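Local coordinates for protein uronate isomerase (PDB 2Q01) that catalyses the isomerisation of D-glucuronate to D-fructuronate and of D-galacturonate to D-tagaturonate in the pentose and glucuronate interconversion pathway, at residues G408-V413 with E455-D460; A30-L35 with D460-L465; F399-T404 with L440-A445; N164-A169 with L465-Y470. One frame throughout, in Å; residues are numbered along the deposited sequence.

Interaction 1: residues G408-V413 with E455-D460. With K (potassium ion), chain E.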
loop_
_atom_site.group_PDB
_atom_site.type_symbol
_atom_site.label_atom_id
_atom_site.label_comp_id
_atom_site.label_asym_id
_atom_site.label_seq_id
_atom_site.Cartn_x
_atom_site.Cartn_y
_atom_site.Cartn_z
ATOM N N GLY B 408 12.088 7.759 11.837
ATOM C CA GLY B 408 13.538 7.732 11.904
ATOM C C GLY B 408 14.005 6.316 12.128
ATOM O O GLY B 408 13.230 5.368 11.976
ATOM N N PHE B 409 15.276 6.171 12.489
ATOM C CA PHE B 409 15.860 4.860 12.752
ATOM C C PHE B 409 15.822 4.503 14.231
ATOM O O PHE B 409 15.829 3.328 14.595
ATOM C CB PHE B 409 17.307 4.821 12.278
ATOM C CG PHE B 409 17.463 4.825 10.784
ATOM C CD1 PHE B 409 17.318 3.651 10.051
ATOM C CD2 PHE B 409 17.775 5.999 10.113
ATOM C CE1 PHE B 409 17.473 3.650 8.667
ATOM C CE2 PHE B 409 17.939 6.009 8.732
ATOM C CZ PHE B 409 17.786 4.834 8.008
ATOM N N TYR B 410 15.775 5.524 15.077
ATOM C CA TYR B 410 15.985 5.349 16.507
ATOM C C TYR B 410 14.680 5.075 17.242
ATOM O O TYR B 410 14.671 4.828 18.450
ATOM C CB TYR B 410 16.738 6.553 17.070
ATOM C CG TYR B 410 18.097 6.729 16.424
ATOM C CD1 TYR B 410 18.269 7.586 15.336
ATOM C CD2 TYR B 410 19.204 6.011 16.873
ATOM C CE1 TYR B 410 19.502 7.734 14.726
ATOM C CE2 TYR B 410 20.448 6.156 16.266
ATOM C CZ TYR B 410 20.584 7.018 15.193
ATOM O OH TYR B 410 21.807 7.173 14.586
ATOM N N ASN B 411 13.588 5.115 16.477
ATOM C CA ASN B 411 12.267 4.685 16.904
ATOM C C ASN B 411 11.943 3.274 16.406
ATOM O O ASN B 411 10.790 2.840 16.457
ATOM C CB ASN B 411 11.213 5.657 16.382
ATOM C CG ASN B 411 11.126 6.925 17.208
ATOM O OD1 ASN B 411 11.110 6.872 18.441
ATOM N ND2 ASN B 411 11.007 8.062 16.546
ATOM N N THR B 412 12.958 2.578 15.899
ATOM C CA THR B 412 12.840 1.170 15.525
ATOM C C THR B 412 13.718 0.321 16.461
ATOM O O THR B 412 14.511 0.866 17.233
ATOM C CB THR B 412 13.167 0.919 14.018
ATOM O OG1 THR B 412 14.579 1.030 13.788
ATOM C CG2 THR B 412 12.403 1.902 13.106
ATOM N N VAL B 413 13.561 -1.001 16.417
ATOM C CA VAL B 413 14.224 -1.888 17.387
ATOM C C VAL B 413 15.191 -2.900 16.749
ATOM O O VAL B 413 15.662 -3.827 17.413
ATOM C CB VAL B 413 13.192 -2.632 18.303
ATOM C CG1 VAL B 413 12.306 -1.652 19.019
ATOM C CG2 VAL B 413 12.338 -3.622 17.508
ATOM N N GLU B 455 27.615 4.245 8.438
ATOM C CA GLU B 455 28.516 3.344 9.154
ATOM C C GLU B 455 28.162 3.247 10.639
ATOM O O GLU B 455 28.321 2.188 11.248
ATOM C CB GLU B 455 29.966 3.791 8.981
ATOM C CG GLU B 455 30.562 3.492 7.608
ATOM C CD GLU B 455 32.001 3.978 7.448
ATOM O OE1 GLU B 455 32.456 4.829 8.247
ATOM O OE2 GLU B 455 32.678 3.504 6.508
ATOM N N GLU B 456 27.697 4.361 11.210
ATOM C CA GLU B 456 27.176 4.391 12.578
ATOM C C GLU B 456 25.858 3.631 12.662
ATOM O O GLU B 456 25.676 2.809 13.554
ATOM C CB GLU B 456 26.954 5.829 13.052
ATOM C CG GLU B 456 28.185 6.527 13.601
ATOM C CD GLU B 456 27.872 7.903 14.185
ATOM O OE1 GLU B 456 26.883 8.027 14.946
ATOM O OE2 GLU B 456 28.621 8.860 13.888
ATOM N N LEU B 457 24.958 3.905 11.716
ATOM C CA LEU B 457 23.609 3.337 11.713
ATOM C C LEU B 457 23.545 1.839 11.531
ATOM O O LEU B 457 22.750 1.183 12.188
ATOM C CB LEU B 457 22.716 4.018 10.676
ATOM C CG LEU B 457 22.013 5.240 11.259
ATOM C CD1 LEU B 457 21.406 6.099 10.182
ATOM C CD2 LEU B 457 20.963 4.804 12.255
ATOM N N ILE B 458 24.382 1.302 10.650
ATOM C CA ILE B 458 24.385 -0.135 10.398
ATOM C C ILE B 458 24.732 -0.943 11.666
ATOM O O ILE B 458 24.097 -1.958 11.946
ATOM C CB ILE B 458 25.250 -0.511 9.149
ATOM C CG1 ILE B 458 24.949 -1.931 8.668
ATOM C CG2 ILE B 458 26.740 -0.330 9.408
ATOM C CD1 ILE B 458 23.654 -2.077 7.954
ATOM N N VAL B 459 25.690 -0.447 12.448
ATOM C CA VAL B 459 26.122 -1.093 13.687
ATOM C C VAL B 459 25.063 -0.944 14.788
ATOM O O VAL B 459 24.831 -1.879 15.563
ATOM C CB VAL B 459 27.508 -0.560 14.149
ATOM C CG1 VAL B 459 28.007 -1.295 15.400
ATOM C CG2 VAL B 459 28.529 -0.716 13.038
ATOM N N ASP B 460 24.411 0.219 14.831
ATOM C CA ASP B 460 23.330 0.485 15.783
ATOM C C ASP B 460 22.151 -0.439 15.520
ATOM O O ASP B 460 21.739 -1.196 16.406
ATOM C CB ASP B 460 22.877 1.946 15.707
ATOM C CG ASP B 460 23.686 2.862 16.610
ATOM O OD1 ASP B 460 24.391 2.360 17.513
ATOM O OD2 ASP B 460 23.607 4.095 16.420
HETATM K K K E . 9.034 6.699 20.167
HETATM O O HOH W 1 10.870 6.111 21.936
#
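F409 and Y410 begin a type I beta turn that ends at T412 and lies beside residues 455-460 of helix 451-469, with the CA atoms of F409 and L457 8.0 Å apart. Most of the touching falls to L457: CD1 meets only the F409 ring, whereas CD2 lies between F409 CB and the phenol of Y410. L457 CD1 approaches the F409 ring obliquely, 3.6 Å from F409 CD2, in an off-centre CH-pi contact 30° off the ring normal. L457 CD2 is 3.4 Å from the phenolic OH of Y410. F409 chi1 is -71°, with CG anti to the carbonyl carbon, and this carries the ring into the cleft between helices 393-407 and 425-445, where it also meets T404 and L440. The turn thus joins the loop following helix 393-407 to the C-terminal helix 451-469 in this TIM-barrel-clan protein. With an alanine in place of F409, L457 CD1 would probably lose its aromatic partner and a gap would open between T404 and L440. D460 OD2 lies near the plane of the Y410 ring at its edge, 3.8 Å from CE2, while D460 OD1 is bound by N464. The turn is closed by F409 O, which accepts T412 N and T412 OG1 (2.7 Å) from the same face of its carbonyl plane. Within the turn, N411 OD1 binds the potassium ion at 2.7 Å; a water, backbone oxygens of A375, Y378 and L381, and S75 O of the second subunit complete the site. Y108 of that subunit meets Y410 edge-to-face.

Interaction 2: residues A30-L35 with D460-L465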
loop_
_atom_site.group_PDB
_atom_site.type_symbol
_atom_site.label_atom_id
_atom_site.label_comp_id
_atom_site.label_asym_id
_atom_site.label_seq_id
_atom_site.Cartn_x
_atom_site.Cartn_y
_atom_site.Cartn_z
ATOM N N ALA B 30 30.179 -5.522 5.650
ATOM C CA ALA B 30 31.450 -6.003 6.213
ATOM C C ALA B 30 31.674 -5.524 7.653
ATOM O O ALA B 30 32.287 -6.214 8.464
ATOM C CB ALA B 30 32.606 -5.569 5.330
ATOM N N LEU B 31 31.133 -4.348 7.955
ATOM C CA LEU B 31 31.208 -3.717 9.263
ATOM C C LEU B 31 30.328 -4.415 10.294
ATOM O O LEU B 31 30.409 -4.125 11.487
ATOM C CB LEU B 31 30.726 -2.272 9.126
ATOM C CG LEU B 31 31.609 -1.104 9.530
ATOM C CD1 LEU B 31 32.776 -0.966 8.569
ATOM C CD2 LEU B 31 30.760 0.142 9.508
ATOM N N VAL B 32 29.505 -5.348 9.828
ATOM C CA VAL B 32 28.361 -5.827 10.588
ATOM C C VAL B 32 28.126 -7.355 10.500
ATOM O O VAL B 32 27.519 -7.944 11.404
ATOM C CB VAL B 32 27.120 -4.965 10.190
ATOM C CG1 VAL B 32 25.932 -5.777 9.779
ATOM C CG2 VAL B 32 26.802 -3.961 11.283
ATOM N N LYS B 33 28.666 -7.989 9.452
ATOM C CA LYS B 33 28.408 -9.411 9.137
ATOM C C LYS B 33 28.836 -10.429 10.192
ATOM O O LYS B 33 28.292 -11.536 10.248
ATOM C CB LYS B 33 29.011 -9.802 7.779
ATOM C CG LYS B 33 30.529 -9.862 7.715
ATOM C CD LYS B 33 31.004 -10.085 6.290
ATOM C CE LYS B 33 32.478 -9.725 6.136
ATOM N NZ LYS B 33 32.819 -9.384 4.721
ATOM N N ASP B 34 29.807 -10.045 11.014
ATOM C CA ASP B 34 30.416 -10.947 11.978
ATOM C C ASP B 34 30.118 -10.546 13.417
ATOM O O ASP B 34 30.637 -11.156 14.349
ATOM C CB ASP B 34 31.931 -11.025 11.746
ATOM C CG ASP B 34 32.295 -11.838 10.511
ATOM O OD1 ASP B 34 31.770 -12.965 10.360
ATOM O OD2 ASP B 34 33.114 -11.353 9.698
ATOM N N LEU B 35 29.282 -9.521 13.589
ATOM C CA LEU B 35 28.770 -9.148 14.908
ATOM C C LEU B 35 27.913 -10.279 15.478
ATOM O O LEU B 35 27.304 -11.037 14.710
ATOM C CB LEU B 35 27.950 -7.853 14.828
ATOM C CG LEU B 35 28.692 -6.516 14.758
ATOM C CD1 LEU B 35 27.704 -5.391 14.561
ATOM C CD2 LEU B 35 29.531 -6.268 16.006
ATOM N N ASP B 460 24.411 0.219 14.831
ATOM C CA ASP B 460 23.330 0.485 15.783
ATOM C C ASP B 460 22.151 -0.439 15.520
ATOM O O ASP B 460 21.739 -1.196 16.406
ATOM C CB ASP B 460 22.877 1.946 15.707
ATOM C CG ASP B 460 23.686 2.862 16.610
ATOM O OD1 ASP B 460 24.391 2.360 17.513
ATOM O OD2 ASP B 460 23.607 4.095 16.420
ATOM N N LEU B 461 21.652 -0.394 14.285
ATOM C CA LEU B 461 20.552 -1.241 13.812
ATOM C C LEU B 461 20.759 -2.733 14.077
ATOM O O LEU B 461 19.816 -3.442 14.435
ATOM C CB LEU B 461 20.325 -1.013 12.311
ATOM C CG LEU B 461 19.279 -0.011 11.793
ATOM C CD1 LEU B 461 19.142 1.251 12.633
ATOM C CD2 LEU B 461 19.548 0.341 10.328
ATOM N N THR B 462 21.999 -3.193 13.917
ATOM C CA THR B 462 22.343 -4.600 14.089
ATOM C C THR B 462 22.467 -5.002 15.558
ATOM O O THR B 462 21.942 -6.042 15.968
ATOM C CB THR B 462 23.651 -4.944 13.327
ATOM O OG1 THR B 462 23.472 -4.666 11.933
ATOM C CG2 THR B 462 24.029 -6.410 13.487
ATOM N N TYR B 463 23.137 -4.171 16.350
ATOM C CA TYR B 463 23.604 -4.608 17.661
ATOM C C TYR B 463 23.149 -3.722 18.827
ATOM O O TYR B 463 22.560 -4.223 19.785
ATOM C CB TYR B 463 25.138 -4.758 17.636
ATOM C CG TYR B 463 25.753 -5.440 18.844
ATOM C CD1 TYR B 463 25.907 -6.824 18.886
ATOM C CD2 TYR B 463 26.211 -4.692 19.934
ATOM C CE1 TYR B 463 26.479 -7.450 19.996
ATOM C CE2 TYR B 463 26.778 -5.304 21.042
ATOM C CZ TYR B 463 26.908 -6.678 21.067
ATOM O OH TYR B 463 27.473 -7.269 22.168
ATOM N N ASN B 464 23.431 -2.423 18.748
ATOM C CA ASN B 464 23.215 -1.508 19.879
ATOM C C ASN B 464 21.751 -1.186 20.146
ATOM O O ASN B 464 21.317 -1.165 21.298
ATOM C CB ASN B 464 23.996 -0.210 19.686
ATOM C CG ASN B 464 25.472 -0.445 19.480
ATOM O OD1 ASN B 464 26.151 -1.000 20.345
ATOM N ND2 ASN B 464 25.984 -0.018 18.329
ATOM N N LEU B 465 21.004 -0.928 19.075
ATOM C CA LEU B 465 19.572 -0.621 19.159
ATOM C C LEU B 465 18.656 -1.776 19.604
ATOM O O LEU B 465 17.751 -1.525 20.397
ATOM C CB LEU B 465 19.060 0.061 17.877
ATOM C CG LEU B 465 18.983 1.598 17.819
ATOM C CD1 LEU B 465 20.174 2.332 18.448
ATOM C CD2 LEU B 465 18.769 2.052 16.380
#
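T462 has OG1 anti to its carbonyl carbon and CG2 anti to its backbone nitrogen (chi1 -60°), which directs the hydroxyl oxygen to V32 and the methyl to L35. Both partners belong to a type I beta turn, V32 to L35, in the link between helix 19-30 and strand 37-39, so the contact sets the entrance to the first strand of the parallel sheet against helix 451-469. V32 and T462 meet tip to tip: V32 CG1 and V32 CG2 straddle T462 OG1, each 3.5 Å away. That oxygen is not left to apolar neighbours alone, since it is hydrogen-bonded to I458 O one turn back in its own helix. L35 comes in obliquely from the far end of the turn. Its CD1 lies 4.0 Å from T462 CG2 and 4.1 Å from Y463 CB, so one methyl spans two consecutive helical residues. Y463 offers only the base of its side chain to L35; with chi1 at -170° the ring is swung off toward K467, to which the phenolic OH is hydrogen-bonded. R433 of helix 425-445 packs on V32 and T462 and donates to L35 O. The turn is pinned across its own ends by L35 N to V32 O, and the helix opens here into a wider pi-type turn, in which L465 N, five residues on, bonds to D460 O at 2.8 Å.

Interaction 3: residues F399-T404 with L440-A445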
loop_
_atom_site.group_PDB
_atom_site.type_symbol
_atom_site.label_atom_id
_atom_site.label_comp_id
_atom_site.label_asym_id
_atom_site.label_seq_id
_atom_site.Cartn_x
_atom_site.Cartn_y
_atom_site.Cartn_z
ATOM N N PHE B 399 9.358 -1.777 4.609
ATOM C CA PHE B 399 9.396 -1.251 5.959
ATOM C C PHE B 399 10.327 -0.039 6.035
ATOM O O PHE B 399 9.875 1.046 6.380
ATOM C CB PHE B 399 9.804 -2.344 6.954
ATOM C CG PHE B 399 9.921 -1.861 8.376
ATOM C CD1 PHE B 399 11.167 -1.596 8.938
ATOM C CD2 PHE B 399 8.788 -1.669 9.155
ATOM C CE1 PHE B 399 11.279 -1.145 10.252
ATOM C CE2 PHE B 399 8.893 -1.220 10.473
ATOM C CZ PHE B 399 10.136 -0.956 11.018
ATOM N N ARG B 400 11.599 -0.218 5.672
ATOM C CA ARG B 400 12.591 0.874 5.686
ATOM C C ARG B 400 12.207 2.074 4.816
ATOM O O ARG B 400 12.429 3.216 5.209
ATOM C CB ARG B 400 13.992 0.378 5.290
ATOM C CG ARG B 400 14.697 -0.510 6.323
ATOM C CD ARG B 400 14.975 0.211 7.651
ATOM N NE ARG B 400 15.484 -0.719 8.664
ATOM C CZ ARG B 400 15.429 -0.524 9.982
ATOM N NH1 ARG B 400 15.921 -1.445 10.803
ATOM N NH2 ARG B 400 14.881 0.577 10.489
ATOM N N GLU B 401 11.626 1.808 3.648
ATOM C CA GLU B 401 11.152 2.863 2.745
ATOM C C GLU B 401 9.930 3.633 3.260
ATOM O O GLU B 401 9.739 4.798 2.911
ATOM C CB GLU B 401 10.836 2.287 1.368
ATOM C CG GLU B 401 12.057 1.943 0.527
ATOM C CD GLU B 401 11.699 1.240 -0.776
ATOM O OE1 GLU B 401 10.494 1.024 -1.040
ATOM O OE2 GLU B 401 12.629 0.903 -1.539
ATOM N N GLN B 402 9.107 2.989 4.081
ATOM C CA GLN B 402 7.831 3.586 4.506
ATOM C C GLN B 402 7.814 4.155 5.930
ATOM O O GLN B 402 6.980 4.996 6.251
ATOM C CB GLN B 402 6.679 2.600 4.286
ATOM C CG GLN B 402 6.214 2.565 2.829
ATOM C CD GLN B 402 5.424 1.329 2.457
ATOM O OE1 GLN B 402 5.338 0.980 1.281
ATOM N NE2 GLN B 402 4.846 0.657 3.448
ATOM N N VAL B 403 8.763 3.724 6.750
ATOM C CA VAL B 403 8.786 4.017 8.176
ATOM C C VAL B 403 9.828 5.079 8.568
ATOM O O VAL B 403 9.593 5.881 9.480
ATOM C CB VAL B 403 8.975 2.682 8.961
ATOM C CG1 VAL B 403 9.821 2.833 10.219
ATOM C CG2 VAL B 403 7.631 2.055 9.247
ATOM N N THR B 404 10.953 5.093 7.853
ATOM C CA THR B 404 12.124 5.905 8.207
ATOM C C THR B 404 11.858 7.412 8.236
ATOM O O THR B 404 12.283 8.111 9.154
ATOM C CB THR B 404 13.294 5.617 7.240
ATOM O OG1 THR B 404 13.607 4.223 7.280
ATOM C CG2 THR B 404 14.533 6.413 7.606
ATOM N N LEU B 440 20.632 1.608 3.350
ATOM C CA LEU B 440 21.578 2.654 3.733
ATOM C C LEU B 440 22.490 3.083 2.579
ATOM O O LEU B 440 22.762 4.274 2.409
ATOM C CB LEU B 440 22.421 2.182 4.915
ATOM C CG LEU B 440 22.088 2.579 6.359
ATOM C CD1 LEU B 440 20.658 3.034 6.536
ATOM C CD2 LEU B 440 22.412 1.429 7.306
ATOM N N ALA B 441 22.945 2.109 1.790
ATOM C CA ALA B 441 23.764 2.354 0.594
ATOM C C ALA B 441 23.069 3.214 -0.447
ATOM O O ALA B 441 23.714 4.029 -1.102
ATOM C CB ALA B 441 24.162 1.059 -0.032
ATOM N N ARG B 442 21.757 3.032 -0.599
ATOM C CA ARG B 442 20.974 3.853 -1.521
ATOM C C ARG B 442 20.815 5.273 -0.990
ATOM O O ARG B 442 20.724 6.219 -1.773
ATOM C CB ARG B 442 19.606 3.238 -1.780
ATOM C CG ARG B 442 19.149 3.379 -3.224
ATOM C CD ARG B 442 17.779 4.024 -3.336
ATOM N NE ARG B 442 16.735 3.278 -2.638
ATOM C CZ ARG B 442 15.552 3.787 -2.305
ATOM N NH1 ARG B 442 15.257 5.049 -2.603
ATOM N NH2 ARG B 442 14.664 3.035 -1.669
ATOM N N MET B 443 20.780 5.419 0.335
ATOM C CA MET B 443 20.740 6.742 0.961
ATOM C C MET B 443 22.052 7.471 0.724
ATOM O O MET B 443 22.048 8.673 0.474
ATOM C CB MET B 443 20.447 6.669 2.471
ATOM C CG MET B 443 19.139 5.980 2.864
ATOM S SD MET B 443 17.682 6.641 2.040
ATOM C CE MET B 443 17.290 8.006 3.124
ATOM N N VAL B 444 23.166 6.741 0.804
ATOM C CA VAL B 444 24.492 7.314 0.571
ATOM C C VAL B 444 24.727 7.641 -0.909
ATOM O O VAL B 444 25.219 8.725 -1.230
ATOM C CB VAL B 444 25.612 6.416 1.129
ATOM C CG1 VAL B 444 26.990 6.990 0.807
ATOM C CG2 VAL B 444 25.464 6.272 2.624
ATOM N N ALA B 445 24.344 6.720 -1.797
ATOM C CA ALA B 445 24.506 6.893 -3.251
ATOM C C ALA B 445 23.679 8.040 -3.818
ATOM O O ALA B 445 24.094 8.691 -4.771
ATOM C CB ALA B 445 24.173 5.600 -3.976
#
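E401 OE2 and R442 NH2 form a salt bridge of 3.0 Å, the one direct contact between these two helical segments. The carboxylate oxygen arrives at the edge of the guanidinium, near its plane, and E401 CG lies in that plane too, 3.6 Å from R442 NH2. The two side chains cross at about a right angle and their flat ends stand 81° apart, so a single oxygen faces a single nitrogen and the coplanar, two-bond pairing of carboxylate with guanidinium is absent. E401 is extended beyond CG, whereas R442 bends at chi2 and at chi3 (-59°), folding its charged end across to the neighbouring helix. A lysine in place of E401 would probably cost R442 NH2 its carboxylate partner within the chain, leaving E394 of the second subunit to balance the arginine, and add a positive charge where R448 already lies close. The pair bridges helices 393-407 and 425-445 at a subunit interface: R442 NH1 makes a second salt bridge with E394 of the second subunit, and R398 of that subunit donates to E401 O. Deeper between the helices, T404 OG1 is turned back onto its own helix, where it donates to R400 O at 2.6 Å, in the carbonyl plane and on a lone pair. One residue before R400, F399 places CE1 4.0 Å above one face of the R400 guanidinium, toward its rim, and R400 NH2 reaches T412 OG1 in a weak hydrogen bond.

Interaction 4: residues N164-A169 with L465-Y470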
loop_
_atom_site.group_PDB
_atom_site.type_symbol
_atom_site.label_atom_id
_atom_site.label_comp_id
_atom_site.label_asym_id
_atom_site.label_seq_id
_atom_site.Cartn_x
_atom_site.Cartn_y
_atom_site.Cartn_z
ATOM N N ASN B 164 27.421 -17.863 16.930
ATOM C CA ASN B 164 27.783 -16.627 17.624
ATOM C C ASN B 164 26.537 -15.902 18.123
ATOM O O ASN B 164 26.380 -14.694 17.951
ATOM C CB ASN B 164 28.689 -15.724 16.758
ATOM C CG ASN B 164 29.463 -14.695 17.575
ATOM O OD1 ASN B 164 29.912 -13.680 17.038
ATOM N ND2 ASN B 164 29.619 -14.951 18.873
ATOM N N ILE B 165 25.637 -16.665 18.732
ATOM C CA ILE B 165 24.436 -16.091 19.302
ATOM C C ILE B 165 24.782 -15.546 20.672
ATOM O O ILE B 165 25.304 -16.261 21.526
ATOM C CB ILE B 165 23.271 -17.098 19.352
ATOM C CG1 ILE B 165 22.975 -17.613 17.936
ATOM C CG2 ILE B 165 22.019 -16.449 19.974
ATOM C CD1 ILE B 165 22.195 -18.915 17.868
ATOM N N GLU B 166 24.520 -14.259 20.857
ATOM C CA GLU B 166 24.748 -13.612 22.131
ATOM C C GLU B 166 23.550 -13.818 23.051
ATOM O O GLU B 166 23.709 -14.249 24.192
ATOM C CB GLU B 166 25.020 -12.129 21.924
ATOM C CG GLU B 166 25.364 -11.405 23.202
ATOM C CD GLU B 166 26.251 -10.213 22.975
ATOM O OE1 GLU B 166 25.851 -9.116 23.401
ATOM O OE2 GLU B 166 27.345 -10.373 22.383
ATOM N N THR B 167 22.359 -13.513 22.536
ATOM C CA THR B 167 21.102 -13.642 23.269
ATOM C C THR B 167 20.083 -14.355 22.390
ATOM O O THR B 167 19.929 -14.013 21.217
ATOM C CB THR B 167 20.551 -12.248 23.663
ATOM O OG1 THR B 167 21.498 -11.584 24.509
ATOM C CG2 THR B 167 19.206 -12.351 24.385
ATOM N N LEU B 168 19.411 -15.356 22.954
ATOM C CA LEU B 168 18.278 -16.004 22.295
ATOM C C LEU B 168 17.097 -16.038 23.252
ATOM O O LEU B 168 17.215 -16.543 24.365
ATOM C CB LEU B 168 18.643 -17.428 21.863
ATOM C CG LEU B 168 17.612 -18.279 21.118
ATOM C CD1 LEU B 168 17.197 -17.627 19.805
ATOM C CD2 LEU B 168 18.169 -19.667 20.854
ATOM N N ALA B 169 15.964 -15.495 22.823
ATOM C CA ALA B 169 14.749 -15.536 23.634
ATOM C C ALA B 169 13.754 -16.558 23.097
ATOM O O ALA B 169 13.527 -16.649 21.889
ATOM C CB ALA B 169 14.104 -14.150 23.731
ATOM N N LEU B 465 21.004 -0.928 19.075
ATOM C CA LEU B 465 19.572 -0.621 19.159
ATOM C C LEU B 465 18.656 -1.776 19.604
ATOM O O LEU B 465 17.751 -1.525 20.397
ATOM C CB LEU B 465 19.060 0.061 17.877
ATOM C CG LEU B 465 18.983 1.598 17.819
ATOM C CD1 LEU B 465 20.174 2.332 18.448
ATOM C CD2 LEU B 465 18.769 2.052 16.380
ATOM N N PRO B 466 18.859 -3.023 19.095
ATOM C CA PRO B 466 18.147 -4.163 19.711
ATOM C C PRO B 466 18.444 -4.373 21.207
ATOM O O PRO B 466 17.550 -4.749 21.966
ATOM C CB PRO B 466 18.655 -5.370 18.912
ATOM C CG PRO B 466 19.099 -4.813 17.614
ATOM C CD PRO B 466 19.658 -3.464 17.932
ATOM N N LYS B 467 19.687 -4.134 21.613
ATOM C CA LYS B 467 20.090 -4.225 23.011
ATOM C C LYS B 467 19.423 -3.180 23.914
ATOM O O LYS B 467 18.877 -3.533 24.953
ATOM C CB LYS B 467 21.603 -4.115 23.131
ATOM C CG LYS B 467 22.329 -5.432 23.139
ATOM C CD LYS B 467 23.797 -5.192 23.419
ATOM C CE LYS B 467 24.430 -6.407 24.039
ATOM N NZ LYS B 467 25.812 -6.134 24.518
ATOM N N LYS B 468 19.467 -1.908 23.519
ATOM C CA LYS B 468 18.832 -0.844 24.303
ATOM C C LYS B 468 17.331 -1.053 24.455
ATOM O O LYS B 468 16.803 -0.963 25.564
ATOM C CB LYS B 468 19.122 0.546 23.720
ATOM C CG LYS B 468 20.316 1.229 24.368
ATOM C CD LYS B 468 20.495 2.670 23.904
ATOM C CE LYS B 468 21.758 3.271 24.516
ATOM N NZ LYS B 468 22.080 4.622 23.982
ATOM N N ALA B 469 16.672 -1.371 23.342
ATOM C CA ALA B 469 15.216 -1.491 23.282
ATOM C C ALA B 469 14.679 -2.638 24.124
ATOM O O ALA B 469 13.625 -2.511 24.751
ATOM C CB ALA B 469 14.761 -1.634 21.848
ATOM N N TYR B 470 15.419 -3.743 24.141
ATOM C CA TYR B 470 15.041 -4.927 24.905
ATOM C C TYR B 470 15.770 -5.028 26.240
ATOM O O TYR B 470 15.802 -6.096 26.838
ATOM C CB TYR B 470 15.273 -6.192 24.078
ATOM C CG TYR B 470 14.261 -6.362 22.983
ATOM C CD1 TYR B 470 14.487 -5.846 21.710
ATOM C CD2 TYR B 470 13.060 -7.027 23.222
ATOM C CE1 TYR B 470 13.535 -5.989 20.708
ATOM C CE2 TYR B 470 12.111 -7.177 22.228
ATOM C CZ TYR B 470 12.356 -6.657 20.974
ATOM O OH TYR B 470 11.416 -6.814 19.990
#
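E166 stands at the corner where strand 165-169 changes direction, and faces K467, which follows directly on the kink in helix 451-469 where the nitrogen of P466 makes no bond to the preceding turn. Only these two side chains meet, crossing at about a right angle. E166 has CG anti to the backbone N (chi1 -176°) and reaches out extended toward the helix; K467 is likewise extended beyond CG. Their ends form a salt bridge, E166 OE1 to K467 NZ 3.2 Å. The oxygen is equally near the last carbon, 3.1 Å from K467 CE, so it lies beside the CE-NZ bond, not straight beyond the ammonium. Y463 joins the pair as a third member: its OH is hydrogen-bonded to K467 NZ and weakly to E166 OE1, so the carboxylate oxygen has a hydroxyl beside the ammonium. The backbone of E166 is held separately, with R475 NH2 donating to E166 O and I37 pairing from the adjacent strand, while the chain of K467 packs on I38. The bridge thus ties the middle strand of the parallel sheet 37-39, 165-169, 192-194 to the C-terminal helix, consistent with the TIM-barrel clan, in which helices pack around parallel strands.

Interactions 1, 2 and 4 follow one another along helix 451-469, sharing D460 between 1 and 2 and L465 between 2 and 4; neighbouring centres lie about 10 and 11 Å apart. The pi-type turn of interaction 2 runs into the kink of interaction 4, and Y463 of the former reaches E166 of the latter. Interaction 3, centred about 11 Å from interaction 1, meets it through the F409 ring and through I458 against L440. Interactions 3 and 4 do not touch: their centres lie about 23 Å and their nearest atoms about 7 Å apart. The potassium ion sits on N411 at the turn of interaction 1; interactions 1 and 3 touch the second subunit, whereas no other chain touches 2 or 4.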